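Local coordinates for dihydrodipicolinate synthase family protein (Sinorhizobium meliloti, PDB 4DNH) that is of unknown function but folds as a TIM barrel and is probably related to the dihydrodipicolinate synthases, at residues E306-H314 / L358-A367; V174-V182 / V218-V226. One frame throughout, in Å; residues are numbered along the deposited sequence.

Contact 1: E306-H314 / L358-A367; sequences EPTVPLSRH and LFRLADKAGA
Leu-311 reaches from helix 308-314 onto the end of helix 358-364 and the turn after it, where it meets five residues. Its CB lies against the CB of Leu-361 at 3.9 Å, and the two methyls then part: CD1 packs beside the CG of Leu-358 and the CB of Ala-362, while CD2 is 4.1 Å from the CB of Ala-367 and a little farther from that of Ala-365. With CG anti to the backbone N (chi1 162°), the leucine fork is carried toward the partner helix. On the return side Leu-361 sends CD1 to His-314, 3.5 Å from its CB, the two side chains crossing at about a right angle. Pro-310 brings its CB within 4.3 Å of the other methyl of Leu-361, CD2.

At Pro-307 the small side chain of Ala-365 lets the backbones come close. The CB of Ala-365 sits 3.2 Å from the carbonyl O of Pro-307, and the CA atoms of these two residues are 4.7 Å apart. Just beyond, Gly-366 has positive phi in a Schellman motif, Ala-367 N bonding back to the O of Ala-362 and Gly-366 N to the O of Asp-363; the turn brings Ala-367 round to Leu-311.

The segment axes run nearly antiparallel, at 158°, and approach to 8.4 Å. Further out, His-314 NE2 is hydrogen-bonded to the O of His-354, whose ring stacks on its own, and Thr-308 OG1 bonds to Leu-305 and Tyr-260. With Leu-311 and Leu-361 side by side and alanines at the turn, this helix pair is joined chiefly by the fit of apolar side chains.

Contact 2: V174-V182 / V218-V226; sequences VYDRVLSQV and VLEAHAAKV
Leu-179 puts its CD1 methyl among Val-218, His-222 and Val-226: 3.8 Å from the CG1 of Val-218, the same from the CB of His-222, and slightly farther from the CG2 of Val-226. Its CG stands anti to the carbonyl carbon (chi1 -75°), which turns the fork toward these partners. Val-218 CG1 also meets the CB of Tyr-175, 3.8 Å away, before the tyrosine ring leads off toward Trp-203 and its OH bonds to that of Tyr-202. Above one face of the His-222 imidazole stands the CB of Leu-179, a CH-pi contact 4.2 Å from the ring centroid and 22° off the normal.

The two segments belong to neighbouring helices on the outside of the TIM barrel. Helix 168-181 leads through Val-182 toward strand 186-191, and helix 208-221 ends just before strand 226-232; Val-186 and Ile-188 of strand 186-191 touch Leu-179, and Ile-188 also touches Val-226.

Toward the polar edge, Asp-176 OD1 comes to the rim of the His-222 ring in its plane, 3.2 Å from CE1, with carboxylate and imidazole nearly coplanar. At the end of helix 168-181, Lys-225 bends at chi2 and chi4 to bring its ammonium to three backbone carbonyls. NZ donates to the O of Val-182 at 2.7 Å and to the O of Leu-179 at 2.9 Å, with a weaker bond to Ser-180 O; both stronger bonds meet their carbonyls at an angle, 145° at Leu-179. A methionine in its place would probably leave these carbonyls without their shared donor and the end of the helix less firmly tied to residues 218-226. Lys-225 is itself held through its backbone, hydrogen-bonded to Val-186.

How the contacts relate
Both contacts are partly buried, and neither shares a helix with the other. Contact 2 joins two helices of the barrel's outer layer, with barrel strands beneath it; contact 1 pairs two helices that follow the last barrel strand, in the C-terminal part of the chain. Their centres lie 39 Å apart on opposite sides of the chain's centre, and the nearest atoms are about 24 Å from each other. The buried areas are similar, 442 and 421 Å², but the chemistry differs: contact 1 is mainly apolar packing between nearly antiparallel helices, whereas contact 2 adds a lysine that gathers carbonyls at a helix end, beside the loop into a strand.

Contact 1: E306-H314 / L358-A367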
# COMPACT_ATOMS: atom_id res chain seq x y z
N GLU A 306 -4.58 0.56 -17.91
CA GLU A 306 -3.28 0.64 -18.62
C GLU A 306 -2.63 2.03 -18.63
O GLU A 306 -1.42 2.12 -18.55
CB GLU A 306 -3.35 0.06 -20.05
CG GLU A 306 -2.97 -1.41 -20.15
CD GLU A 306 -3.40 -2.07 -21.46
OE1 GLU A 306 -3.87 -1.36 -22.38
OE2 GLU A 306 -3.27 -3.31 -21.59
N PRO A 307 -3.42 3.11 -18.75
CA PRO A 307 -2.79 4.45 -18.67
C PRO A 307 -2.20 4.83 -17.28
O PRO A 307 -1.29 5.67 -17.18
CB PRO A 307 -3.95 5.39 -19.05
CG PRO A 307 -4.85 4.53 -19.90
CD PRO A 307 -4.83 3.21 -19.19
N THR A 308 -2.71 4.22 -16.22
CA THR A 308 -2.17 4.46 -14.90
C THR A 308 -0.84 3.75 -14.71
O THR A 308 0.01 4.21 -13.96
CB THR A 308 -3.15 3.97 -13.81
OG1 THR A 308 -3.18 2.53 -13.83
CG2 THR A 308 -4.56 4.54 -14.04
N VAL A 309 -0.67 2.62 -15.39
CA VAL A 309 0.50 1.77 -15.20
C VAL A 309 1.83 2.54 -15.36
O VAL A 309 2.72 2.38 -14.52
CB VAL A 309 0.42 0.50 -16.10
CG1 VAL A 309 1.75 -0.25 -16.11
CG2 VAL A 309 -0.72 -0.40 -15.64
N PRO A 310 1.96 3.38 -16.41
CA PRO A 310 3.22 4.12 -16.48
C PRO A 310 3.40 5.05 -15.28
O PRO A 310 4.49 5.14 -14.75
CB PRO A 310 3.09 4.93 -17.79
CG PRO A 310 2.15 4.14 -18.61
CD PRO A 310 1.17 3.52 -17.65
N LEU A 311 2.32 5.71 -14.86
CA LEU A 311 2.32 6.58 -13.69
C LEU A 311 2.78 5.80 -12.47
O LEU A 311 3.66 6.24 -11.72
CB LEU A 311 0.93 7.16 -13.46
CG LEU A 311 0.64 7.74 -12.07
CD1 LEU A 311 1.41 9.03 -11.81
CD2 LEU A 311 -0.86 7.94 -11.90
N SER A 312 2.19 4.63 -12.26
CA SER A 312 2.60 3.78 -11.17
C SER A 312 4.10 3.38 -11.19
O SER A 312 4.78 3.48 -10.18
CB SER A 312 1.74 2.52 -11.16
OG SER A 312 1.84 1.93 -9.88
N ARG A 313 4.59 2.90 -12.33
CA ARG A 313 5.98 2.53 -12.43
C ARG A 313 6.90 3.70 -12.11
O ARG A 313 7.97 3.52 -11.54
CB ARG A 313 6.27 1.98 -13.82
CG ARG A 313 5.55 0.66 -14.03
CD ARG A 313 5.56 0.18 -15.47
NE ARG A 313 5.02 -1.17 -15.48
CZ ARG A 313 4.92 -1.94 -16.56
NH1 ARG A 313 5.32 -1.50 -17.75
NH2 ARG A 313 4.41 -3.15 -16.43
N HIS A 314 6.44 4.90 -12.44
CA HIS A 314 7.19 6.11 -12.14
C HIS A 314 7.19 6.40 -10.65
O HIS A 314 8.24 6.67 -10.06
CB HIS A 314 6.66 7.29 -12.94
CG HIS A 314 7.31 8.61 -12.59
ND1 HIS A 314 8.52 8.97 -13.08
CD2 HIS A 314 6.89 9.65 -11.76
CE1 HIS A 314 8.86 10.19 -12.60
NE2 HIS A 314 7.86 10.60 -11.79
N LEU A 358 5.64 12.95 -12.63
CA LEU A 358 4.45 12.47 -11.93
C LEU A 358 3.17 13.22 -12.35
O LEU A 358 2.17 12.61 -12.68
CB LEU A 358 4.66 12.55 -10.41
CG LEU A 358 3.70 11.75 -9.51
CD1 LEU A 358 4.35 11.42 -8.18
CD2 LEU A 358 2.41 12.52 -9.27
N PHE A 359 3.22 14.55 -12.35
CA PHE A 359 2.10 15.36 -12.83
C PHE A 359 1.69 15.04 -14.29
O PHE A 359 0.49 14.87 -14.55
CB PHE A 359 2.43 16.85 -12.60
CG PHE A 359 1.42 17.82 -13.15
CD1 PHE A 359 1.47 18.24 -14.48
CD2 PHE A 359 0.45 18.38 -12.32
CE1 PHE A 359 0.56 19.16 -14.98
CE2 PHE A 359 -0.47 19.31 -12.80
CZ PHE A 359 -0.42 19.70 -14.14
N ARG A 360 2.64 14.94 -15.22
CA ARG A 360 2.30 14.61 -16.63
C ARG A 360 1.68 13.23 -16.77
O ARG A 360 0.68 13.06 -17.47
CB ARG A 360 3.52 14.61 -17.54
CG ARG A 360 4.37 15.86 -17.55
CD ARG A 360 5.51 15.65 -18.53
NE ARG A 360 6.41 16.79 -18.52
CZ ARG A 360 7.44 16.94 -17.69
NH1 ARG A 360 7.73 16.00 -16.78
NH2 ARG A 360 8.19 18.02 -17.77
N LEU A 361 2.29 12.24 -16.14
CA LEU A 361 1.76 10.88 -16.20
C LEU A 361 0.40 10.79 -15.49
O LEU A 361 -0.50 10.09 -15.96
CB LEU A 361 2.76 9.87 -15.65
CG LEU A 361 4.12 9.75 -16.38
CD1 LEU A 361 5.11 8.98 -15.54
CD2 LEU A 361 3.99 9.12 -17.77
N ALA A 362 0.23 11.53 -14.39
CA ALA A 362 -1.10 11.63 -13.74
C ALA A 362 -2.15 12.25 -14.65
O ALA A 362 -3.28 11.77 -14.72
CB ALA A 362 -1.02 12.39 -12.42
N ASP A 363 -1.77 13.32 -15.36
CA ASP A 363 -2.66 13.95 -16.34
C ASP A 363 -3.12 12.97 -17.41
O ASP A 363 -4.31 12.85 -17.69
CB ASP A 363 -1.97 15.15 -17.01
CG ASP A 363 -2.65 15.56 -18.32
OD1 ASP A 363 -3.89 15.67 -18.38
OD2 ASP A 363 -1.93 15.78 -19.31
N LYS A 364 -2.17 12.25 -18.00
CA LYS A 364 -2.47 11.36 -19.12
C LYS A 364 -3.12 10.05 -18.68
O LYS A 364 -3.50 9.24 -19.52
CB LYS A 364 -1.20 11.10 -19.94
CG LYS A 364 -0.78 12.33 -20.74
CD LYS A 364 0.50 12.11 -21.53
CE LYS A 364 1.73 12.04 -20.64
NZ LYS A 364 2.90 11.53 -21.41
N ALA A 365 -3.24 9.83 -17.38
CA ALA A 365 -3.84 8.62 -16.85
C ALA A 365 -5.24 8.91 -16.33
O ALA A 365 -5.90 8.01 -15.80
CB ALA A 365 -2.98 8.04 -15.75
N GLY A 366 -5.68 10.16 -16.47
CA GLY A 366 -6.98 10.61 -16.00
C GLY A 366 -7.08 10.58 -14.49
O GLY A 366 -8.19 10.52 -13.94
N ALA A 367 -5.92 10.61 -13.82
CA ALA A 367 -5.80 10.53 -12.36
C ALA A 367 -5.78 11.88 -11.64
O ALA A 367 -5.67 11.93 -10.41
CB ALA A 367 -4.58 9.70 -11.95

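Contact 2: V174-V182 / V218-V226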
# COMPACT_ATOMS: atom_id res chain seq x y z
N VAL A 174 7.55 -19.78 14.39
CA VAL A 174 6.94 -18.50 14.73
C VAL A 174 5.55 -18.41 14.12
O VAL A 174 4.57 -18.21 14.84
CB VAL A 174 7.85 -17.31 14.32
CG1 VAL A 174 7.07 -16.00 14.29
CG2 VAL A 174 9.02 -17.20 15.29
N TYR A 175 5.45 -18.58 12.80
CA TYR A 175 4.15 -18.57 12.13
C TYR A 175 3.23 -19.74 12.55
O TYR A 175 2.02 -19.68 12.37
CB TYR A 175 4.33 -18.51 10.61
CG TYR A 175 4.77 -17.14 10.13
CD1 TYR A 175 6.10 -16.74 10.21
CD2 TYR A 175 3.84 -16.24 9.60
CE1 TYR A 175 6.50 -15.49 9.77
CE2 TYR A 175 4.23 -14.99 9.16
CZ TYR A 175 5.56 -14.62 9.25
OH TYR A 175 5.96 -13.37 8.81
N ASP A 176 3.81 -20.79 13.13
CA ASP A 176 3.02 -21.88 13.67
C ASP A 176 2.30 -21.43 14.95
O ASP A 176 1.09 -21.67 15.09
CB ASP A 176 3.89 -23.14 13.88
CG ASP A 176 3.15 -24.25 14.64
OD1 ASP A 176 2.00 -24.61 14.28
OD2 ASP A 176 3.75 -24.78 15.60
N ARG A 177 3.01 -20.78 15.87
CA ARG A 177 2.36 -20.30 17.08
C ARG A 177 1.42 -19.14 16.79
O ARG A 177 0.25 -19.17 17.18
CB ARG A 177 3.37 -19.95 18.19
CG ARG A 177 2.71 -19.89 19.57
CD ARG A 177 3.65 -20.31 20.70
NE ARG A 177 4.07 -21.70 20.57
CZ ARG A 177 5.07 -22.27 21.25
NH1 ARG A 177 5.79 -21.55 22.11
NH2 ARG A 177 5.37 -23.55 21.05
N VAL A 178 1.93 -18.14 16.09
CA VAL A 178 1.14 -16.97 15.72
C VAL A 178 -0.20 -17.36 15.07
O VAL A 178 -1.26 -16.97 15.57
CB VAL A 178 1.93 -15.98 14.84
CG1 VAL A 178 1.03 -14.88 14.29
CG2 VAL A 178 3.09 -15.36 15.62
N LEU A 179 -0.14 -18.17 14.01
CA LEU A 179 -1.34 -18.50 13.24
C LEU A 179 -2.33 -19.42 13.94
O LEU A 179 -3.53 -19.34 13.69
CB LEU A 179 -1.00 -19.06 11.86
CG LEU A 179 -0.51 -18.08 10.81
CD1 LEU A 179 0.04 -18.83 9.60
CD2 LEU A 179 -1.62 -17.11 10.40
N SER A 180 -1.83 -20.30 14.81
CA SER A 180 -2.73 -21.14 15.59
C SER A 180 -3.42 -20.33 16.69
O SER A 180 -4.41 -20.78 17.26
CB SER A 180 -2.00 -22.35 16.18
OG SER A 180 -1.09 -21.95 17.18
N GLN A 181 -2.89 -19.14 16.98
CA GLN A 181 -3.44 -18.30 18.04
C GLN A 181 -4.23 -17.07 17.57
O GLN A 181 -4.81 -16.35 18.39
CB GLN A 181 -2.36 -17.90 19.03
CG GLN A 181 -2.10 -18.97 20.07
CD GLN A 181 -1.35 -18.44 21.27
OE1 GLN A 181 -1.74 -17.43 21.87
NE2 GLN A 181 -0.27 -19.13 21.65
N VAL A 182 -4.25 -16.81 16.26
CA VAL A 182 -5.09 -15.72 15.73
C VAL A 182 -6.54 -16.15 15.90
O VAL A 182 -6.82 -17.35 16.00
CB VAL A 182 -4.81 -15.41 14.24
CG1 VAL A 182 -5.30 -14.02 13.88
CG2 VAL A 182 -3.34 -15.50 13.93
N VAL A 218 3.95 -22.94 5.08
CA VAL A 218 3.19 -22.31 6.17
C VAL A 218 1.70 -22.21 5.84
O VAL A 218 0.86 -22.60 6.65
CB VAL A 218 3.75 -20.91 6.51
CG1 VAL A 218 2.90 -20.26 7.58
CG2 VAL A 218 5.20 -20.99 6.96
N LEU A 219 1.39 -21.69 4.64
CA LEU A 219 0.01 -21.53 4.17
C LEU A 219 -0.74 -22.86 4.05
O LEU A 219 -1.93 -22.92 4.34
CB LEU A 219 -0.04 -20.83 2.81
CG LEU A 219 0.89 -19.66 2.51
CD1 LEU A 219 0.80 -19.28 1.04
CD2 LEU A 219 0.59 -18.45 3.38
N GLU A 220 -0.04 -23.92 3.61
CA GLU A 220 -0.62 -25.26 3.62
C GLU A 220 -0.97 -25.67 5.05
O GLU A 220 -2.10 -26.05 5.34
CB GLU A 220 0.31 -26.29 2.96
CG GLU A 220 0.16 -26.42 1.45
CD GLU A 220 1.26 -27.26 0.80
OE1 GLU A 220 1.84 -28.14 1.47
OE2 GLU A 220 1.54 -27.05 -0.40
N ALA A 221 0.01 -25.51 5.95
CA ALA A 221 -0.13 -25.89 7.36
C ALA A 221 -1.27 -25.18 8.09
O ALA A 221 -1.90 -25.76 8.96
CB ALA A 221 1.19 -25.69 8.10
N HIS A 222 -1.52 -23.92 7.74
CA HIS A 222 -2.57 -23.15 8.42
C HIS A 222 -3.56 -22.51 7.48
O HIS A 222 -3.98 -21.37 7.69
CB HIS A 222 -1.96 -22.11 9.37
CG HIS A 222 -0.95 -22.68 10.34
ND1 HIS A 222 -1.31 -23.30 11.48
CD2 HIS A 222 0.45 -22.68 10.32
CE1 HIS A 222 -0.21 -23.70 12.15
NE2 HIS A 222 0.87 -23.31 11.44
N ALA A 223 -3.97 -23.25 6.45
CA ALA A 223 -4.85 -22.72 5.38
C ALA A 223 -6.15 -22.05 5.86
O ALA A 223 -6.52 -20.96 5.37
CB ALA A 223 -5.14 -23.81 4.36
N ALA A 224 -6.85 -22.70 6.80
CA ALA A 224 -8.09 -22.17 7.38
C ALA A 224 -7.87 -20.83 8.10
O ALA A 224 -8.75 -19.97 8.11
CB ALA A 224 -8.73 -23.19 8.32
N LYS A 225 -6.69 -20.66 8.69
CA LYS A 225 -6.33 -19.43 9.36
C LYS A 225 -5.73 -18.35 8.45
O LYS A 225 -5.30 -17.31 8.93
CB LYS A 225 -5.37 -19.71 10.52
CG LYS A 225 -5.93 -19.33 11.88
CD LYS A 225 -6.84 -20.40 12.48
CE LYS A 225 -7.33 -19.97 13.85
NZ LYS A 225 -6.21 -19.63 14.77
N VAL A 226 -5.71 -18.61 7.14
CA VAL A 226 -5.09 -17.68 6.18
C VAL A 226 -6.06 -17.32 5.05
O VAL A 226 -6.32 -18.13 4.16
CB VAL A 226 -3.76 -18.25 5.62
CG1 VAL A 226 -3.21 -17.38 4.49
CG2 VAL A 226 -2.72 -18.37 6.73